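Local coordinates for HIGH affinity ribose transport protein RBSD (Bacillus subtilis, PDB 1OGD) that binds D-ribose and probably catalyses the interconversion of its beta-pyranose and beta-furanose forms, acting as a homodecamer built from two pentamers, at residues A12-D17 with D22-A27; D53-L58 with A81-N86. One frame throughout, in Å; residues are numbered along the deposited sequence.

Overall arrangement
From the N terminus, the chain first runs through helix 9-17 and a short turn into strand 23-27; contact 1 closes this loop. Contact 2 opens later, on helix 51-61, and closes a longer loop of 22 residues that holds the end of helix 51-61, strand 64-70, helix 72-76 and the start of helix 78-87. The two loops therefore follow one another without nesting or crossing. The contact centres lie about 16 Å apart on opposite sides of the chain's centre, yet they touch: I26 CD1 packs 3.7 Å from A55 CA, I24 CD1 3.8 Å from L58 CD1, and L15 CD2 4.2 Å from L58 CD1. Helices 9-17 and 51-61 thus share one face of inner strand 23-27.

Contact 1 of 2, residues A12-D17 with D22-A27; sequences AKILAD and DKIVIA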
loop_
_atom_site.group_PDB
_atom_site.type_symbol
_atom_site.label_atom_id
_atom_site.label_comp_id
_atom_site.label_asym_id
_atom_site.label_seq_id
_atom_site.Cartn_x
_atom_site.Cartn_y
_atom_site.Cartn_z
ATOM N N ALA A 12 8.123 -2.398 -22.457
ATOM C CA ALA A 12 9.515 -2.003 -22.269
ATOM C C ALA A 12 9.959 -2.301 -20.834
ATOM O O ALA A 12 11.069 -2.781 -20.602
ATOM C CB ALA A 12 9.677 -0.511 -22.569
ATOM N N LYS A 13 9.083 -2.027 -19.871
ATOM C CA LYS A 13 9.419 -2.266 -18.468
ATOM C C LYS A 13 9.614 -3.746 -18.179
ATOM O O LYS A 13 10.477 -4.114 -17.385
ATOM C CB LYS A 13 8.344 -1.672 -17.564
ATOM C CG LYS A 13 8.220 -0.164 -17.717
ATOM C CD LYS A 13 7.052 0.394 -16.914
ATOM C CE LYS A 13 6.967 1.891 -17.083
ATOM N NZ LYS A 13 5.751 2.447 -16.452
ATOM N N ILE A 14 8.818 -4.590 -18.832
ATOM C CA ILE A 14 8.933 -6.033 -18.658
ATOM C C ILE A 14 10.226 -6.545 -19.304
ATOM O O ILE A 14 10.968 -7.323 -18.699
ATOM C CB ILE A 14 7.726 -6.790 -19.294
ATOM C CG1 ILE A 14 6.428 -6.436 -18.560
ATOM C CG2 ILE A 14 7.949 -8.300 -19.217
ATOM C CD1 ILE A 14 6.470 -6.757 -17.076
ATOM N N LEU A 15 10.500 -6.118 -20.534
ATOM C CA LEU A 15 11.714 -6.578 -21.205
ATOM C C LEU A 15 12.968 -6.179 -20.439
ATOM O O LEU A 15 13.924 -6.948 -20.364
ATOM C CB LEU A 15 11.797 -6.025 -22.630
ATOM C CG LEU A 15 10.720 -6.493 -23.608
ATOM C CD1 LEU A 15 11.064 -5.995 -25.005
ATOM C CD2 LEU A 15 10.626 -8.011 -23.589
ATOM N N ALA A 16 12.945 -4.984 -19.856
ATOM C CA ALA A 16 14.078 -4.456 -19.100
ATOM C C ALA A 16 14.532 -5.345 -17.947
ATOM O O ALA A 16 15.724 -5.388 -17.617
ATOM C CB ALA A 16 13.743 -3.070 -18.573
ATOM N N ASP A 17 13.595 -6.059 -17.329
ATOM C CA ASP A 17 13.948 -6.915 -16.205
ATOM C C ASP A 17 14.219 -8.359 -16.579
ATOM O O ASP A 17 14.643 -9.144 -15.735
ATOM C CB ASP A 17 12.858 -6.876 -15.124
ATOM C CG ASP A 17 12.913 -5.613 -14.293
ATOM O OD1 ASP A 17 14.038 -5.156 -13.996
ATOM O OD2 ASP A 17 11.842 -5.080 -13.930
ATOM N N ASP A 22 13.790 -16.304 -18.099
ATOM C CA ASP A 22 12.510 -15.722 -17.697
ATOM C C ASP A 22 11.540 -15.921 -18.856
ATOM O O ASP A 22 11.956 -16.026 -20.012
ATOM C CB ASP A 22 12.629 -14.226 -17.383
ATOM C CG ASP A 22 13.383 -13.952 -16.088
ATOM O OD1 ASP A 22 13.501 -14.868 -15.245
ATOM O OD2 ASP A 22 13.846 -12.810 -15.915
ATOM N N LYS A 23 10.248 -15.962 -18.545
ATOM C CA LYS A 23 9.231 -16.196 -19.560
ATOM C C LYS A 23 8.122 -15.158 -19.606
ATOM O O LYS A 23 7.729 -14.597 -18.578
ATOM C CB LYS A 23 8.591 -17.567 -19.326
ATOM C CG LYS A 23 9.584 -18.715 -19.223
ATOM C CD LYS A 23 8.909 -19.971 -18.705
ATOM C CE LYS A 23 9.892 -21.128 -18.569
ATOM N NZ LYS A 23 11.060 -20.803 -17.691
ATOM N N ILE A 24 7.634 -14.889 -20.813
ATOM C CA ILE A 24 6.514 -13.982 -20.996
ATOM C C ILE A 24 5.551 -14.758 -21.884
ATOM O O ILE A 24 5.964 -15.665 -22.609
ATOM C CB ILE A 24 6.896 -12.643 -21.681
ATOM C CG1 ILE A 24 7.398 -12.884 -23.098
ATOM C CG2 ILE A 24 7.935 -11.904 -20.848
ATOM C CD1 ILE A 24 7.611 -11.594 -23.864
ATOM N N VAL A 25 4.273 -14.413 -21.823
ATOM C CA VAL A 25 3.271 -15.113 -22.608
ATOM C C VAL A 25 2.549 -14.172 -23.561
ATOM O O VAL A 25 2.238 -13.039 -23.201
ATOM C CB VAL A 25 2.215 -15.776 -21.675
ATOM C CG1 VAL A 25 1.185 -16.552 -22.500
ATOM C CG2 VAL A 25 2.904 -16.697 -20.679
ATOM N N ILE A 26 2.317 -14.634 -24.787
ATOM C CA ILE A 26 1.564 -13.859 -25.766
ATOM C C ILE A 26 0.298 -14.688 -25.858
ATOM O O ILE A 26 0.357 -15.885 -26.132
ATOM C CB ILE A 26 2.253 -13.809 -27.139
ATOM C CG1 ILE A 26 3.600 -13.090 -27.018
ATOM C CG2 ILE A 26 1.371 -13.050 -28.124
ATOM C CD1 ILE A 26 4.456 -13.167 -28.272
ATOM N N ALA A 27 -0.849 -14.067 -25.624
ATOM C CA ALA A 27 -2.090 -14.826 -25.615
ATOM C C ALA A 27 -3.188 -14.314 -26.515
ATOM O O ALA A 27 -3.188 -13.150 -26.912
ATOM C CB ALA A 27 -2.616 -14.896 -24.180
HETATM O O HOH W 1 14.944 -11.579 -13.781
#
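Apolar packing between I14 and I24 forms one half of this contact, with CG2 of I14 lying 4.0 Å from CG2 of I24. The two side chains cross obliquely, and each offers its short branch. In I24 the long branch stands between the backbone N and the carbonyl carbon (chi1 64°), leaving CG2 beside the backbone N and directed at the helix. L15 starts out facing away from the strand, but L15 CD2 still comes within 4.7 Å of I24 CD1, which makes it a looser neighbour. I24 continues onto L58 and M62, and I14 onto A110.

The polar half is indirect. O of D17 and OD2 of D22 are both acceptors and stand 3.8 Å apart. A water lies 2.7 Å from D22 OD2 and 3.1 Å from D17 O and can donate to either; with more acceptors in reach than protons, it need not serve both at once. D22 OD2 also accepts from G19 N inside the turn. The carboxylate of D17 serves the assembly instead, pairing with K13 and K39 of two neighbouring subunits.

Chain order and the I14-I24 packing, at a CA spacing of 8.6 Å, define a helix-turn-strand unit. Its turn carries H20, the inferred proton donor, near the ribose site: the D22 side chain is about 9 Å from a bound ribopyranose.

Contact 2 of 2, residues D53-L58 with A81-N86; sequences DTAAVL and AKFLEN
The ring of F83 meets helix 51-61 by its edge: the methyl groups of A55 and A56 both lie near the ring plane, and neither ring face is covered by residues 53-58. F83 CE2 is 4.1 Å from A55 CB, while F83 CZ is 4.4 Å from A56 CB, so two adjacent ring atoms face two successive alanines. In F83, CG is anti to the backbone N (chi1 -179°) and beside the carbonyl carbon, with the ring directed at residues 55-56. All of this is apolar packing with ordinary separations, and the buried surface is modest at 115 Å².

The short alanine side chains are consistent with the ring edge coming close to this helix; the closest CA atoms of the two segments, those of A55 and L84, are 8.4 Å apart. L84 adds a looser approach, L84 CD2 coming to 5.0 Å from A55 CB, and it also reaches F51 one turn earlier on the same facing helix, just as F83 reaches Q52.

The two helices lie side by side against the sheet: A55, T54 and L58 of helix 51-61 rest on I26 and I24 of strand 23-27, while E85 ties helix 78-87 to Y95 of strand 92-96. T54 and V57 also pack against L44 of a neighbouring subunit.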
loop_
_atom_site.group_PDB
_atom_site.type_symbol
_atom_site.label_atom_id
_atom_site.label_comp_id
_atom_site.label_asym_id
_atom_site.label_seq_id
_atom_site.Cartn_x
_atom_site.Cartn_y
_atom_site.Cartn_z
ATOM N N ASP A 53 1.289 -10.348 -35.547
ATOM C CA ASP A 53 1.907 -9.036 -35.432
ATOM C C ASP A 53 2.590 -8.837 -34.092
ATOM O O ASP A 53 3.704 -8.314 -34.030
ATOM C CB ASP A 53 0.877 -7.932 -35.652
ATOM C CG ASP A 53 0.372 -7.895 -37.078
ATOM O OD1 ASP A 53 1.166 -8.204 -37.993
ATOM O OD2 ASP A 53 -0.807 -7.548 -37.289
ATOM N N THR A 54 1.933 -9.261 -33.019
ATOM C CA THR A 54 2.514 -9.103 -31.696
ATOM C C THR A 54 3.768 -9.961 -31.534
ATOM O O THR A 54 4.791 -9.491 -31.045
ATOM C CB THR A 54 1.484 -9.457 -30.608
ATOM O OG1 THR A 54 0.314 -8.649 -30.795
ATOM C CG2 THR A 54 2.051 -9.182 -29.219
ATOM N N ALA A 55 3.689 -11.218 -31.952
ATOM C CA ALA A 55 4.824 -12.122 -31.852
ATOM C C ALA A 55 6.021 -11.608 -32.664
ATOM O O ALA A 55 7.175 -11.754 -32.250
ATOM C CB ALA A 55 4.417 -13.519 -32.330
ATOM N N ALA A 56 5.747 -10.998 -33.814
ATOM C CA ALA A 56 6.813 -10.479 -34.667
ATOM C C ALA A 56 7.586 -9.355 -33.980
ATOM O O ALA A 56 8.818 -9.325 -34.021
ATOM C CB ALA A 56 6.231 -9.986 -35.980
ATOM N N VAL A 57 6.864 -8.429 -33.355
ATOM C CA VAL A 57 7.504 -7.320 -32.661
ATOM C C VAL A 57 8.350 -7.827 -31.497
ATOM O O VAL A 57 9.495 -7.402 -31.319
ATOM C CB VAL A 57 6.465 -6.315 -32.118
ATOM C CG1 VAL A 57 7.163 -5.247 -31.282
ATOM C CG2 VAL A 57 5.725 -5.660 -33.272
ATOM N N LEU A 58 7.793 -8.739 -30.705
ATOM C CA LEU A 58 8.526 -9.281 -29.566
ATOM C C LEU A 58 9.793 -10.006 -30.011
ATOM O O LEU A 58 10.836 -9.914 -29.361
ATOM C CB LEU A 58 7.639 -10.234 -28.753
ATOM C CG LEU A 58 6.912 -9.655 -27.526
ATOM C CD1 LEU A 58 7.918 -8.950 -26.626
ATOM C CD2 LEU A 58 5.843 -8.679 -27.945
ATOM N N ALA A 81 0.309 -21.784 -36.530
ATOM C CA ALA A 81 1.268 -22.805 -36.126
ATOM C C ALA A 81 2.488 -22.729 -37.041
ATOM O O ALA A 81 3.627 -22.920 -36.600
ATOM C CB ALA A 81 0.630 -24.186 -36.217
ATOM N N LYS A 82 2.242 -22.449 -38.320
ATOM C CA LYS A 82 3.316 -22.338 -39.307
ATOM C C LYS A 82 4.084 -21.043 -39.089
ATOM O O LYS A 82 5.311 -21.010 -39.191
ATOM C CB LYS A 82 2.750 -22.352 -40.730
ATOM C CG LYS A 82 2.051 -23.640 -41.127
ATOM C CD LYS A 82 1.671 -23.620 -42.608
ATOM C CE LYS A 82 0.851 -24.847 -43.002
ATOM N NZ LYS A 82 1.562 -26.136 -42.743
ATOM N N PHE A 83 3.349 -19.976 -38.799
ATOM C CA PHE A 83 3.951 -18.675 -38.555
ATOM C C PHE A 83 5.055 -18.823 -37.513
ATOM O O PHE A 83 6.178 -18.364 -37.715
ATOM C CB PHE A 83 2.895 -17.700 -38.045
ATOM C CG PHE A 83 3.423 -16.325 -37.783
ATOM C CD1 PHE A 83 3.499 -15.389 -38.806
ATOM C CD2 PHE A 83 3.856 -15.966 -36.510
ATOM C CE1 PHE A 83 3.995 -14.113 -38.568
ATOM C CE2 PHE A 83 4.356 -14.694 -36.261
ATOM C CZ PHE A 83 4.425 -13.765 -37.293
ATOM N N LEU A 84 4.723 -19.475 -36.400
ATOM C CA LEU A 84 5.668 -19.702 -35.312
ATOM C C LEU A 84 6.911 -20.465 -35.756
ATOM O O LEU A 84 8.036 -20.056 -35.460
ATOM C CB LEU A 84 4.997 -20.474 -34.175
ATOM C CG LEU A 84 4.042 -19.702 -33.266
ATOM C CD1 LEU A 84 3.485 -20.643 -32.201
ATOM C CD2 LEU A 84 4.784 -18.539 -32.620
ATOM N N GLU A 85 6.701 -21.583 -36.445
ATOM C CA GLU A 85 7.802 -22.408 -36.936
ATOM C C GLU A 85 8.721 -21.567 -37.818
ATOM O O GLU A 85 9.943 -21.636 -37.704
ATOM C CB GLU A 85 7.256 -23.588 -37.745
ATOM C CG GLU A 85 6.447 -24.601 -36.941
ATOM C CD GLU A 85 7.317 -25.518 -36.100
ATOM O OE1 GLU A 85 8.187 -26.206 -36.677
ATOM O OE2 GLU A 85 7.134 -25.557 -34.863
ATOM N N ASN A 86 8.115 -20.769 -38.689
ATOM C CA ASN A 86 8.851 -19.905 -39.606
ATOM C C ASN A 86 9.547 -18.750 -38.898
ATOM O O ASN A 86 10.708 -18.455 -39.184
ATOM C CB ASN A 86 7.902 -19.350 -40.673
ATOM C CG ASN A 86 7.406 -20.423 -41.630
ATOM O OD1 ASN A 86 6.427 -20.221 -42.353
ATOM N ND2 ASN A 86 8.086 -21.567 -41.649
#